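Local coordinates for protein nucleoside phosphorylase, putative (Trypanosoma brucei, PDB 3BJE) that cleaves uridine with phosphate to give uracil and ribose 1-phosphate, acting as a homodimeric uridine phosphorylase, at residues A[30-33]-A[34-37]; A[99-102]-A[103-107]; A[106-109]-A[110-114]; A[54-57]-A[58-61]; A[36-39]-A[40-43]. All blocks are in the same frame, centred on the assembly; numbering follows the deposited sequence.

Contact 1: A[30-33]-A[34-37]; sequences GTTL and HLKC. With R1P (1-O-phosphono-alpha-D-ribofuranose), chain E.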
loop_
_atom_site.group_PDB
_atom_site.type_symbol
_atom_site.label_atom_id
_atom_site.label_comp_id
_atom_site.label_asym_id
_atom_site.label_seq_id
_atom_site.Cartn_x
_atom_site.Cartn_y
_atom_site.Cartn_z
ATOM N N GLY A 30 -7.335 14.030 20.064
ATOM C CA GLY A 30 -7.269 12.627 20.466
ATOM C C GLY A 30 -7.376 11.635 19.315
ATOM O O GLY A 30 -7.655 10.447 19.542
ATOM N N THR A 31 -7.190 12.109 18.080
ATOM C CA THR A 31 -7.187 11.210 16.913
ATOM C C THR A 31 -5.777 10.777 16.523
ATOM O O THR A 31 -4.814 11.515 16.688
ATOM C CB THR A 31 -7.842 11.831 15.652
ATOM O OG1 THR A 31 -7.086 12.966 15.216
ATOM C CG2 THR A 31 -9.273 12.241 15.934
ATOM N N THR A 32 -5.692 9.559 16.010
ATOM C CA THR A 32 -4.499 9.050 15.360
ATOM C C THR A 32 -4.293 9.750 13.999
ATOM O O THR A 32 -5.143 10.547 13.545
ATOM C CB THR A 32 -4.550 7.510 15.241
ATOM O OG1 THR A 32 -5.881 7.055 14.954
ATOM C CG2 THR A 32 -4.099 6.886 16.548
ATOM N N LEU A 33 -3.152 9.492 13.370
ATOM C CA LEU A 33 -2.698 10.278 12.225
ATOM C C LEU A 33 -3.440 10.029 10.916
ATOM O O LEU A 33 -3.696 10.978 10.165
ATOM C CB LEU A 33 -1.212 10.040 12.006
ATOM C CG LEU A 33 -0.481 10.893 10.993
ATOM C CD1 LEU A 33 -0.648 12.390 11.307
ATOM C CD2 LEU A 33 0.998 10.509 11.001
ATOM N N HIS A 34 -3.760 8.779 10.632
ATOM C CA HIS A 34 -4.403 8.406 9.361
ATOM C C HIS A 34 -5.867 8.078 9.549
ATOM O O HIS A 34 -6.729 8.610 8.855
ATOM C CB HIS A 34 -3.666 7.216 8.715
ATOM C CG HIS A 34 -2.228 7.507 8.417
ATOM N ND1 HIS A 34 -1.212 7.299 9.323
ATOM C CD2 HIS A 34 -1.641 8.006 7.303
ATOM C CE1 HIS A 34 -0.065 7.697 8.791
ATOM N NE2 HIS A 34 -0.300 8.110 7.557
ATOM N N LEU A 35 -6.131 7.181 10.489
ATOM C CA LEU A 35 -7.477 6.871 10.949
ATOM C C LEU A 35 -7.898 7.962 11.934
ATOM O O LEU A 35 -7.341 8.076 13.030
ATOM C CB LEU A 35 -7.490 5.493 11.606
ATOM C CG LEU A 35 -8.770 5.104 12.331
ATOM C CD1 LEU A 35 -9.985 4.960 11.359
ATOM C CD2 LEU A 35 -8.511 3.835 13.139
ATOM N N LYS A 36 -8.848 8.796 11.518
ATOM C CA LYS A 36 -9.221 9.972 12.292
ATOM C C LYS A 36 -10.362 9.666 13.239
ATOM O O LYS A 36 -11.449 10.240 13.167
ATOM C CB LYS A 36 -9.542 11.134 11.348
ATOM C CG LYS A 36 -8.340 11.599 10.541
ATOM C CD LYS A 36 -7.215 12.077 11.454
ATOM C CE LYS A 36 -6.240 12.975 10.746
ATOM N NZ LYS A 36 -5.084 13.293 11.641
ATOM N N CYS A 37 -10.067 8.760 14.160
ATOM C CA CYS A 37 -11.032 8.207 15.098
ATOM C C CYS A 37 -10.472 8.375 16.500
ATOM O O CYS A 37 -9.256 8.326 16.693
ATOM C CB CYS A 37 -11.228 6.730 14.775
ATOM S SG CYS A 37 -12.461 5.895 15.747
HETATM C C5 R1P E . 2.110 8.421 5.066
HETATM O O5 R1P E . 1.463 9.369 5.919
HETATM C C4 R1P E . 2.016 8.898 3.621
HETATM O O4 R1P E . 2.571 10.215 3.456
HETATM C C1 R1P E . 3.687 10.228 2.563
HETATM C C2 R1P E . 4.127 8.758 2.574
HETATM O O2 R1P E . 4.979 8.388 1.473
HETATM C C3 R1P E . 2.796 8.010 2.664
HETATM O O3 R1P E . 2.108 7.956 1.406
HETATM O O1 R1P E . 3.386 10.814 1.251
HETATM P P R1P E . 2.037 11.592 0.782
HETATM O O1P R1P E . 1.030 10.422 0.890
HETATM O O2P R1P E . 2.269 12.023 -0.657
HETATM O O3P R1P E . 1.878 12.713 1.760
HETATM O O HOH W 1 -4.485 13.585 14.497
#
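The imidazole of H34 carries L33 over one face, with L33 CG 4.2 Å from the centroid of the H34 ring in a CH-pi contact, while the 5'-hydroxyl of a ribose 1-phosphate lies at its edge. There H34 NE2 and R1P O5 are hydrogen-bonded at 2.7 Å, in the ring plane and nearly straight. R54, T148 and E294 of the second subunit bond the same ligand, so H34 reaches across the dimer interface into that subunit's pocket. F250 of the second subunit meets the ring edge-to-face, and E106 takes its ND1. Behind the histidine the chain doubles back, and T32 and K36 close the bend. T32 OG1, held between the backbone N and carbonyl carbon (chi1 37°), donates to L35 O at 2.6 Å in the carbonyl plane. K36, centre of an inverse gamma turn, bends at chi2: NZ bonds L33 O at 3.1 Å from above the carbonyl plane and T32 O more weakly. A water links K36 NZ to T31 OG1, which also pairs with D29. A long, flexible lysine suits this span. The loop lies along helix 97-112, where E106 also receives L35 N, and T31, L35 and K36 pack on strands 69-73 and 76-83.

Contact 2: A[99-102]-A[103-107]; sequences NIEI and VLNEI. With CA (calcium ion), chain G.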
loop_
_atom_site.group_PDB
_atom_site.type_symbol
_atom_site.label_atom_id
_atom_site.label_comp_id
_atom_site.label_asym_id
_atom_site.label_seq_id
_atom_site.Cartn_x
_atom_site.Cartn_y
_atom_site.Cartn_z
ATOM N N ASN A 99 -0.895 -0.333 4.223
ATOM C CA ASN A 99 -2.069 0.382 4.759
ATOM C C ASN A 99 -2.610 -0.308 6.007
ATOM O O ASN A 99 -3.036 0.337 6.979
ATOM C CB ASN A 99 -3.155 0.493 3.697
ATOM C CG ASN A 99 -2.788 1.466 2.583
ATOM O OD1 ASN A 99 -1.695 1.395 1.986
ATOM N ND2 ASN A 99 -3.706 2.391 2.301
ATOM N N ILE A 100 -2.605 -1.642 5.976
ATOM C CA ILE A 100 -3.003 -2.433 7.138
ATOM C C ILE A 100 -2.095 -2.136 8.334
ATOM O O ILE A 100 -2.567 -1.958 9.465
ATOM C CB ILE A 100 -3.026 -3.972 6.814
ATOM C CG1 ILE A 100 -4.104 -4.337 5.771
ATOM C CG2 ILE A 100 -3.218 -4.774 8.106
ATOM C CD1 ILE A 100 -5.516 -3.855 6.085
ATOM N N GLU A 101 -0.793 -2.095 8.079
ATOM C CA GLU A 101 0.182 -1.845 9.138
ATOM C C GLU A 101 -0.145 -0.491 9.795
ATOM O O GLU A 101 -0.150 -0.365 11.018
ATOM C CB GLU A 101 1.602 -1.879 8.563
ATOM C CG GLU A 101 2.727 -1.867 9.625
ATOM C CD GLU A 101 3.432 -0.519 9.838
ATOM O OE1 GLU A 101 2.900 0.533 9.365
ATOM O OE2 GLU A 101 4.503 -0.506 10.484
ATOM N N ILE A 102 -0.458 0.507 8.972
ATOM C CA ILE A 102 -0.849 1.808 9.501
ATOM C C ILE A 102 -2.094 1.701 10.382
ATOM O O ILE A 102 -2.121 2.129 11.538
ATOM C CB ILE A 102 -1.103 2.788 8.354
ATOM C CG1 ILE A 102 0.233 3.194 7.725
ATOM C CG2 ILE A 102 -1.850 4.041 8.871
ATOM C CD1 ILE A 102 0.096 3.950 6.412
ATOM N N VAL A 103 -3.156 1.149 9.824
ATOM C CA VAL A 103 -4.431 1.147 10.518
ATOM C C VAL A 103 -4.404 0.284 11.792
ATOM O O VAL A 103 -4.998 0.668 12.819
ATOM C CB VAL A 103 -5.557 0.719 9.554
ATOM C CG1 VAL A 103 -6.899 0.577 10.285
ATOM C CG2 VAL A 103 -5.700 1.761 8.440
ATOM N N LEU A 104 -3.779 -0.900 11.733
ATOM C CA LEU A 104 -3.691 -1.728 12.942
ATOM C C LEU A 104 -2.853 -1.083 14.057
ATOM O O LEU A 104 -3.203 -1.230 15.239
ATOM C CB LEU A 104 -3.189 -3.141 12.650
ATOM C CG LEU A 104 -4.234 -4.095 12.067
ATOM C CD1 LEU A 104 -3.533 -5.415 11.745
ATOM C CD2 LEU A 104 -5.424 -4.314 12.988
ATOM N N ASN A 105 -1.762 -0.390 13.725
ATOM C CA ASN A 105 -1.007 0.345 14.751
ATOM C C ASN A 105 -1.879 1.406 15.417
ATOM O O ASN A 105 -1.839 1.575 16.642
ATOM C CB ASN A 105 0.223 1.010 14.130
ATOM C CG ASN A 105 1.440 0.129 14.181
ATOM O OD1 ASN A 105 2.195 0.192 15.152
ATOM N ND2 ASN A 105 1.625 -0.715 13.164
ATOM N N GLU A 106 -2.681 2.095 14.611
ATOM C CA GLU A 106 -3.513 3.159 15.131
ATOM C C GLU A 106 -4.690 2.619 15.947
ATOM O O GLU A 106 -4.993 3.171 17.005
ATOM C CB GLU A 106 -3.908 4.125 14.006
ATOM C CG GLU A 106 -2.663 4.788 13.427
ATOM C CD GLU A 106 -2.923 5.811 12.347
ATOM O OE1 GLU A 106 -4.090 6.066 12.000
ATOM O OE2 GLU A 106 -1.935 6.371 11.835
ATOM N N ILE A 107 -5.298 1.520 15.494
ATOM C CA ILE A 107 -6.308 0.821 16.316
ATOM C C ILE A 107 -5.698 0.375 17.660
ATOM O O ILE A 107 -6.319 0.507 18.726
ATOM C CB ILE A 107 -6.919 -0.385 15.558
ATOM C CG1 ILE A 107 -7.848 0.099 14.430
ATOM C CG2 ILE A 107 -7.665 -1.333 16.532
ATOM C CD1 ILE A 107 -8.187 -1.003 13.407
HETATM CA CA CA G . -0.721 0.560 -0.082
#
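I100 and L104 form the close apolar part of this helical stretch, side by side and pointing the same way, with I100 CG2 3.7 Å from L104 CD1. I100 turns CG2 anti to the backbone N, which lays this branch along the leucine. Branched aliphatic groups one turn apart suit a helix face pressed against a neighbour. Beneath them L104 N donates to I100 O at 2.8 Å, almost straight at 172°. Looser are the side-chain ends of E101 and N105, whose carboxylate and amide planes stand 54° apart: E101 CD comes no nearer than 3.8 Å to N105 ND2. The amide instead turns back on the helix, N105 ND2 donating to E101 O at 2.8 Å, in the plane of its own amide. N105 N reaches the same oxygen from the opposite face, so one carbonyl is gripped twice. Y177 OH bonds E101 OE2 and N105 ND2, and E101 OE1 takes F250 N of the second subunit. All the touching residues are buried, so this looser flank meets protein rather than solvent. At the start of the segment, N99 OD1 binds the calcium ion at 2.4 Å together with M95 O and D98; the same three residues of the second subunit also bind it. Helix 97-112 packs on helix 295-305 through I100 and L104, and on strand 45-49 through V103, L104 and I107.

Contact 3: A[106-109]-A[110-114]; sequences EIHA and LKEYD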
loop_
_atom_site.group_PDB
_atom_site.type_symbol
_atom_site.label_atom_id
_atom_site.label_comp_id
_atom_site.label_asym_id
_atom_site.label_seq_id
_atom_site.Cartn_x
_atom_site.Cartn_y
_atom_site.Cartn_z
ATOM N N GLU A 106 -2.681 2.095 14.611
ATOM C CA GLU A 106 -3.513 3.159 15.131
ATOM C C GLU A 106 -4.690 2.619 15.947
ATOM O O GLU A 106 -4.993 3.171 17.005
ATOM C CB GLU A 106 -3.908 4.125 14.006
ATOM C CG GLU A 106 -2.663 4.788 13.427
ATOM C CD GLU A 106 -2.923 5.811 12.347
ATOM O OE1 GLU A 106 -4.090 6.066 12.000
ATOM O OE2 GLU A 106 -1.935 6.371 11.835
ATOM N N ILE A 107 -5.298 1.520 15.494
ATOM C CA ILE A 107 -6.308 0.821 16.316
ATOM C C ILE A 107 -5.698 0.375 17.660
ATOM O O ILE A 107 -6.319 0.507 18.726
ATOM C CB ILE A 107 -6.919 -0.385 15.558
ATOM C CG1 ILE A 107 -7.848 0.099 14.430
ATOM C CG2 ILE A 107 -7.665 -1.333 16.532
ATOM C CD1 ILE A 107 -8.187 -1.003 13.407
ATOM N N HIS A 108 -4.490 -0.190 17.605
ATOM C CA HIS A 108 -3.774 -0.582 18.835
ATOM C C HIS A 108 -3.633 0.561 19.816
ATOM O O HIS A 108 -3.975 0.397 20.992
ATOM C CB HIS A 108 -2.416 -1.199 18.486
ATOM C CG HIS A 108 -1.648 -1.687 19.667
ATOM N ND1 HIS A 108 -2.225 -2.463 20.647
ATOM C CD2 HIS A 108 -0.354 -1.508 20.033
ATOM C CE1 HIS A 108 -1.316 -2.736 21.572
ATOM N NE2 HIS A 108 -0.176 -2.164 21.226
ATOM N N ALA A 109 -3.199 1.721 19.327
ATOM C CA ALA A 109 -3.092 2.906 20.166
ATOM C C ALA A 109 -4.460 3.389 20.671
ATOM O O ALA A 109 -4.621 3.728 21.845
ATOM C CB ALA A 109 -2.345 4.036 19.407
ATOM N N LEU A 110 -5.463 3.409 19.798
ATOM C CA LEU A 110 -6.790 3.832 20.243
ATOM C C LEU A 110 -7.375 2.935 21.343
ATOM O O LEU A 110 -8.063 3.419 22.260
ATOM C CB LEU A 110 -7.744 3.932 19.066
ATOM C CG LEU A 110 -7.433 5.073 18.095
ATOM C CD1 LEU A 110 -8.315 4.946 16.868
ATOM C CD2 LEU A 110 -7.641 6.435 18.734
ATOM N N LYS A 111 -7.102 1.637 21.262
ATOM C CA LYS A 111 -7.638 0.701 22.245
ATOM C C LYS A 111 -6.802 0.578 23.505
ATOM O O LYS A 111 -7.347 0.340 24.587
ATOM C CB LYS A 111 -7.846 -0.661 21.610
ATOM C CG LYS A 111 -9.059 -0.660 20.685
ATOM C CD LYS A 111 -10.385 -0.690 21.472
ATOM C CE LYS A 111 -11.573 -0.343 20.588
ATOM N NZ LYS A 111 -12.859 -0.305 21.338
ATOM N N GLU A 112 -5.483 0.706 23.384
ATOM C CA GLU A 112 -4.602 0.361 24.510
ATOM C C GLU A 112 -3.705 1.491 25.025
ATOM O O GLU A 112 -3.046 1.327 26.062
ATOM C CB GLU A 112 -3.782 -0.875 24.171
ATOM C CG GLU A 112 -4.624 -2.111 23.961
ATOM C CD GLU A 112 -3.800 -3.375 23.869
ATOM O OE1 GLU A 112 -3.012 -3.649 24.815
ATOM O OE2 GLU A 112 -3.971 -4.120 22.878
ATOM N N TYR A 113 -3.675 2.639 24.342
ATOM C CA TYR A 113 -3.003 3.807 24.908
ATOM C C TYR A 113 -4.047 4.695 25.574
ATOM O O TYR A 113 -4.953 5.216 24.913
ATOM C CB TYR A 113 -2.196 4.593 23.866
ATOM C CG TYR A 113 -1.379 5.697 24.503
ATOM C CD1 TYR A 113 -0.281 5.401 25.295
ATOM C CD2 TYR A 113 -1.737 7.037 24.354
ATOM C CE1 TYR A 113 0.461 6.401 25.892
ATOM C CE2 TYR A 113 -0.994 8.053 24.957
ATOM C CZ TYR A 113 0.097 7.719 25.723
ATOM O OH TYR A 113 0.835 8.710 26.331
ATOM N N ASP A 114 -3.941 4.814 26.894
ATOM C CA ASP A 114 -4.834 5.660 27.665
ATOM C C ASP A 114 -4.334 7.102 27.587
ATOM O O ASP A 114 -3.373 7.479 28.272
ATOM C CB ASP A 114 -4.902 5.150 29.108
ATOM C CG ASP A 114 -5.881 5.915 29.951
ATOM O OD1 ASP A 114 -6.289 7.024 29.551
ATOM O OD2 ASP A 114 -6.231 5.403 31.031
#
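H108 swings its ring away from the backbone N (chi1 -177°), whereas E112, one turn later, folds CG beside its own N (chi1 -64°) and then runs extended; the two side chains converge as a result. E112 OE2 arrives at the rim of the imidazole, in its plane, 3.3 Å from H108 CE1. The carboxylate stands almost perpendicular to the ring, at 89°. Both residues share the hydroxyl of Y307, which bonds H108 ND1 and E112 OE2; R123 forms a salt bridge to the same carboxylate oxygen, and H108 NE2 takes the backbone N of R260 of the second subunit. A histidine, with a ring nitrogen for each neighbour, suits this place between two subunits. The stretch is the C-terminal end of helix 97-112, running straight into the short strand 113-114 of a two-stranded antiparallel hairpin. Its final i to i+4 bond, Y113 N to A109 O at 2.9 Å, comes from the residue at which the chain leaves helical geometry. A109 is small enough for Y113 and W120 to come close, its CB lying 4.5 Å from Y113 CB. Earlier in the turn L110 N donates to E106 O at 2.8 Å, and L110 CG lies 3.3 Å from the same oxygen, while K111, bent at chi2, sends its ammonium to D44 and L42 O.

Contact 4: A[54-57]-A[58-61]; sequences RVDV and ISGY. With R1P (1-O-phosphono-alpha-D-ribofuranose), chain C.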
loop_
_atom_site.group_PDB
_atom_site.type_symbol
_atom_site.label_atom_id
_atom_site.label_comp_id
_atom_site.label_asym_id
_atom_site.label_seq_id
_atom_site.Cartn_x
_atom_site.Cartn_y
_atom_site.Cartn_z
ATOM N N ARG A 54 -17.062 1.305 -0.057
ATOM C CA ARG A 54 -17.819 0.207 0.565
ATOM C C ARG A 54 -18.281 0.536 1.992
ATOM O O ARG A 54 -19.116 -0.170 2.561
ATOM C CB ARG A 54 -16.983 -1.081 0.565
ATOM C CG ARG A 54 -17.801 -2.368 0.792
ATOM C CD ARG A 54 -16.984 -3.660 0.568
ATOM N NE ARG A 54 -16.283 -3.640 -0.717
ATOM C CZ ARG A 54 -14.997 -3.937 -0.906
ATOM N NH1 ARG A 54 -14.213 -4.339 0.091
ATOM N NH2 ARG A 54 -14.484 -3.830 -2.124
ATOM N N VAL A 55 -17.733 1.597 2.578
ATOM C CA VAL A 55 -18.054 1.974 3.946
ATOM C C VAL A 55 -19.539 2.342 4.056
ATOM O O VAL A 55 -20.231 1.894 4.965
ATOM C CB VAL A 55 -17.172 3.148 4.435
ATOM C CG1 VAL A 55 -17.717 3.754 5.721
ATOM C CG2 VAL A 55 -15.720 2.677 4.643
ATOM N N ASP A 56 -20.024 3.143 3.119
ATOM C CA ASP A 56 -21.436 3.548 3.150
ATOM C C ASP A 56 -22.397 2.409 2.863
ATOM O O ASP A 56 -23.508 2.377 3.401
ATOM C CB ASP A 56 -21.678 4.691 2.173
ATOM C CG ASP A 56 -21.111 6.001 2.671
ATOM O OD1 ASP A 56 -20.704 6.061 3.848
ATOM O OD2 ASP A 56 -21.091 6.969 1.899
ATOM N N VAL A 57 -21.969 1.463 2.035
ATOM C CA VAL A 57 -22.787 0.302 1.738
ATOM C C VAL A 57 -22.971 -0.524 3.016
ATOM O O VAL A 57 -24.088 -0.935 3.359
ATOM C CB VAL A 57 -22.184 -0.576 0.608
ATOM C CG1 VAL A 57 -23.190 -1.645 0.200
ATOM C CG2 VAL A 57 -21.772 0.278 -0.596
ATOM N N ILE A 58 -21.878 -0.742 3.737
ATOM C CA ILE A 58 -21.908 -1.510 4.971
ATOM C C ILE A 58 -22.677 -0.777 6.077
ATOM O O ILE A 58 -23.492 -1.373 6.764
ATOM C CB ILE A 58 -20.487 -1.869 5.448
ATOM C CG1 ILE A 58 -19.881 -2.869 4.468
ATOM C CG2 ILE A 58 -20.517 -2.463 6.850
ATOM C CD1 ILE A 58 -18.419 -3.207 4.749
ATOM N N SER A 59 -22.433 0.509 6.251
ATOM C CA SER A 59 -23.057 1.219 7.379
ATOM C C SER A 59 -24.562 1.308 7.197
ATOM O O SER A 59 -25.295 1.465 8.175
ATOM C CB SER A 59 -22.457 2.607 7.591
ATOM O OG SER A 59 -22.775 3.476 6.533
ATOM N N GLY A 60 -25.020 1.187 5.955
ATOM C CA GLY A 60 -26.451 1.139 5.665
ATOM C C GLY A 60 -27.145 -0.063 6.283
ATOM O O GLY A 60 -28.358 -0.054 6.452
ATOM N N TYR A 61 -26.377 -1.097 6.616
ATOM C CA TYR A 61 -26.904 -2.297 7.273
ATOM C C TYR A 61 -26.886 -2.198 8.795
ATOM O O TYR A 61 -27.428 -3.063 9.471
ATOM C CB TYR A 61 -26.116 -3.546 6.842
ATOM C CG TYR A 61 -26.379 -3.947 5.415
ATOM C CD1 TYR A 61 -25.641 -3.408 4.380
ATOM C CD2 TYR A 61 -27.383 -4.861 5.100
ATOM C CE1 TYR A 61 -25.880 -3.758 3.061
ATOM C CE2 TYR A 61 -27.634 -5.227 3.778
ATOM C CZ TYR A 61 -26.875 -4.671 2.763
ATOM O OH TYR A 61 -27.119 -5.021 1.451
HETATM C C5 R1P C . -7.194 -4.236 -5.538
HETATM O O5 R1P C . -8.127 -4.006 -6.605
HETATM C C4 R1P C . -7.892 -4.165 -4.193
HETATM O O4 R1P C . -9.067 -4.996 -4.163
HETATM C C1 R1P C . -8.964 -5.980 -3.128
HETATM C C2 R1P C . -7.447 -6.109 -2.906
HETATM O O2 R1P C . -7.019 -6.760 -1.688
HETATM C C3 R1P C . -7.002 -4.652 -3.062
HETATM O O3 R1P C . -7.275 -3.864 -1.892
HETATM O O1 R1P C . -9.739 -5.654 -1.927
HETATM P P R1P C . -10.792 -4.449 -1.696
HETATM O O1P R1P C . -9.845 -3.247 -1.822
HETATM O O2P R1P C . -11.306 -4.680 -0.286
HETATM O O3P R1P C . -11.828 -4.463 -2.774
HETATM O O HOH W 2 -21.026 5.549 6.419
#
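The phosphate end of the ribose 1-phosphate pocket is served by this short helix, in which R54 and I58, one turn apart, cross at an angle. R54 CG and I58 CD1 touch at 4.1 Å, so the isoleucine meets the aliphatic stem while the guanidinium carries on to the ligand. Bent at chi3 (-51°), the arginine turns the edge of its guanidinium to the phosphate, the phosphorus lying in its plane: NH2 donates to R1P O3P at 2.8 Å and NH1 to R1P O2P at 3.0 Å, both almost straight. Such a flat, two-pronged group suits a tetrahedral anion. The backbone turn is closed by I58 N to R54 O at 3.1 Å. One turn on, V57 O lies at the edge of the Y61 ring, 3.1 Å from Y61 CD1, and both side chains settle on helix 329-348. A water on the outer side donates to D56 OD1 at 2.6 Å and bonds S59 OG at 2.7 Å; D56 OD1 also forms a salt bridge with R77. I58 and V55 turn inward onto strands 45-49 and 86-92. The paired N-H donors of R54 help to orient the phosphate, with T148, R145 and G50 also bonded to the ligand, and would probably offset part of its negative charge.

Contact 5: A[36-39]-A[40-43]; sequences KCKS and DELA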
loop_
_atom_site.group_PDB
_atom_site.type_symbol
_atom_site.label_atom_id
_atom_site.label_comp_id
_atom_site.label_asym_id
_atom_site.label_seq_id
_atom_site.Cartn_x
_atom_site.Cartn_y
_atom_site.Cartn_z
ATOM N N LYS A 36 -8.848 8.796 11.518
ATOM C CA LYS A 36 -9.221 9.972 12.292
ATOM C C LYS A 36 -10.362 9.666 13.239
ATOM O O LYS A 36 -11.449 10.240 13.167
ATOM C CB LYS A 36 -9.542 11.134 11.348
ATOM C CG LYS A 36 -8.340 11.599 10.541
ATOM C CD LYS A 36 -7.215 12.077 11.454
ATOM C CE LYS A 36 -6.240 12.975 10.746
ATOM N NZ LYS A 36 -5.084 13.293 11.641
ATOM N N CYS A 37 -10.067 8.760 14.160
ATOM C CA CYS A 37 -11.032 8.207 15.098
ATOM C C CYS A 37 -10.472 8.375 16.500
ATOM O O CYS A 37 -9.256 8.326 16.693
ATOM C CB CYS A 37 -11.228 6.730 14.775
ATOM S SG CYS A 37 -12.461 5.895 15.747
ATOM N N LYS A 38 -11.353 8.628 17.468
ATOM C CA LYS A 38 -10.947 8.790 18.869
ATOM C C LYS A 38 -11.238 7.490 19.595
ATOM O O LYS A 38 -12.062 6.702 19.130
ATOM C CB LYS A 38 -11.728 9.940 19.521
ATOM C CG LYS A 38 -11.727 11.220 18.710
ATOM C CD LYS A 38 -12.295 12.390 19.504
ATOM C CE LYS A 38 -12.441 13.627 18.630
ATOM N NZ LYS A 38 -13.633 13.519 17.738
ATOM N N SER A 39 -10.596 7.257 20.740
ATOM C CA SER A 39 -10.772 5.978 21.455
ATOM C C SER A 39 -12.247 5.622 21.662
ATOM O O SER A 39 -12.657 4.480 21.437
ATOM C CB SER A 39 -10.084 5.996 22.811
ATOM O OG SER A 39 -8.671 6.040 22.684
ATOM N N ASP A 40 -13.039 6.602 22.092
ATOM C CA ASP A 40 -14.424 6.322 22.465
ATOM C C ASP A 40 -15.363 6.178 21.271
ATOM O O ASP A 40 -16.546 5.896 21.451
ATOM C CB ASP A 40 -14.969 7.325 23.507
ATOM C CG ASP A 40 -15.168 8.744 22.972
ATOM O OD1 ASP A 40 -14.873 9.048 21.799
ATOM O OD2 ASP A 40 -15.634 9.587 23.775
ATOM N N GLU A 41 -14.831 6.372 20.067
ATOM C CA GLU A 41 -15.594 6.223 18.829
ATOM C C GLU A 41 -15.382 4.903 18.113
ATOM O O GLU A 41 -16.030 4.660 17.119
ATOM C CB GLU A 41 -15.224 7.327 17.853
ATOM C CG GLU A 41 -15.605 8.684 18.356
ATOM C CD GLU A 41 -15.163 9.805 17.433
ATOM O OE1 GLU A 41 -14.092 9.688 16.799
ATOM O OE2 GLU A 41 -15.906 10.804 17.358
ATOM N N LEU A 42 -14.465 4.074 18.610
ATOM C CA LEU A 42 -14.073 2.846 17.931
ATOM C C LEU A 42 -14.619 1.640 18.696
ATOM O O LEU A 42 -14.344 1.491 19.885
ATOM C CB LEU A 42 -12.550 2.774 17.870
ATOM C CG LEU A 42 -11.938 1.532 17.214
ATOM C CD1 LEU A 42 -12.375 1.459 15.767
ATOM C CD2 LEU A 42 -10.413 1.605 17.355
ATOM N N ALA A 43 -15.376 0.782 18.010
ATOM C CA ALA A 43 -15.904 -0.453 18.604
ATOM C C ALA A 43 -14.815 -1.527 18.711
ATOM O O ALA A 43 -13.797 -1.463 18.029
ATOM C CB ALA A 43 -17.079 -0.981 17.774
HETATM O O HOH W 3 -13.471 11.405 14.739
#
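E41, extended beyond CG, lays its carboxylate beside K38, with CG set next to the backbone N (chi1 -64°), so that both oxygens meet the lysine. E41 OE1 accepts the backbone K38 N, three residues before it, at 3.0 Å on its anti side, 28° out of the carboxylate plane, and E41 OE2 forms a salt bridge to K38 NZ at 3.6 Å. The lysine arrives because its chain runs out extended and kinks only at the last torsion (chi4 77°), its CG skimming E41 OE1 on the way. In return E41 N donates to K38 O at 2.9 Å, from above the carbonyl plane, closing the short 3-10 turn. A water donates to E41 OE1 and to K36 O, 2.8 Å from each. L42 N to S39 O is a weak bond. Beneath this polar layer C37 SG lies 3.8 Å from both E41 CB and L42 CB, a small polarisable wedge between turn and core. L42 carries on into I107 and L110 of helix 97-112, and S39 OG bonds L110 O. With a backbone N-H, an ammonium group and a water all directed at one carboxylate, E41 would probably stay ionised, which suits a partly exposed turn closed by backbone bonds and reinforced by charge.

Contacts 2 and 3 are successive stretches of helix 97-112, both buried and both touching the second subunit, but contact 2 begins at the shared calcium ion and contact 3 ends in a hairpin. Contact 1 is buried too, yet it is loop, held by side chains reaching backbone carbonyls; E106, common to contacts 2 and 3, ties it to the helix. Contact 5 continues this loop nearer the surface, adding a salt bridge and a water to its backbone turn. Contact 4 stands apart and is partly buried, with D56 and G60 exposed. Contacts 1 and 4 serve two separate ribose 1-phosphates: H34 reaches the one in the second subunit's pocket, R54 the one in its own.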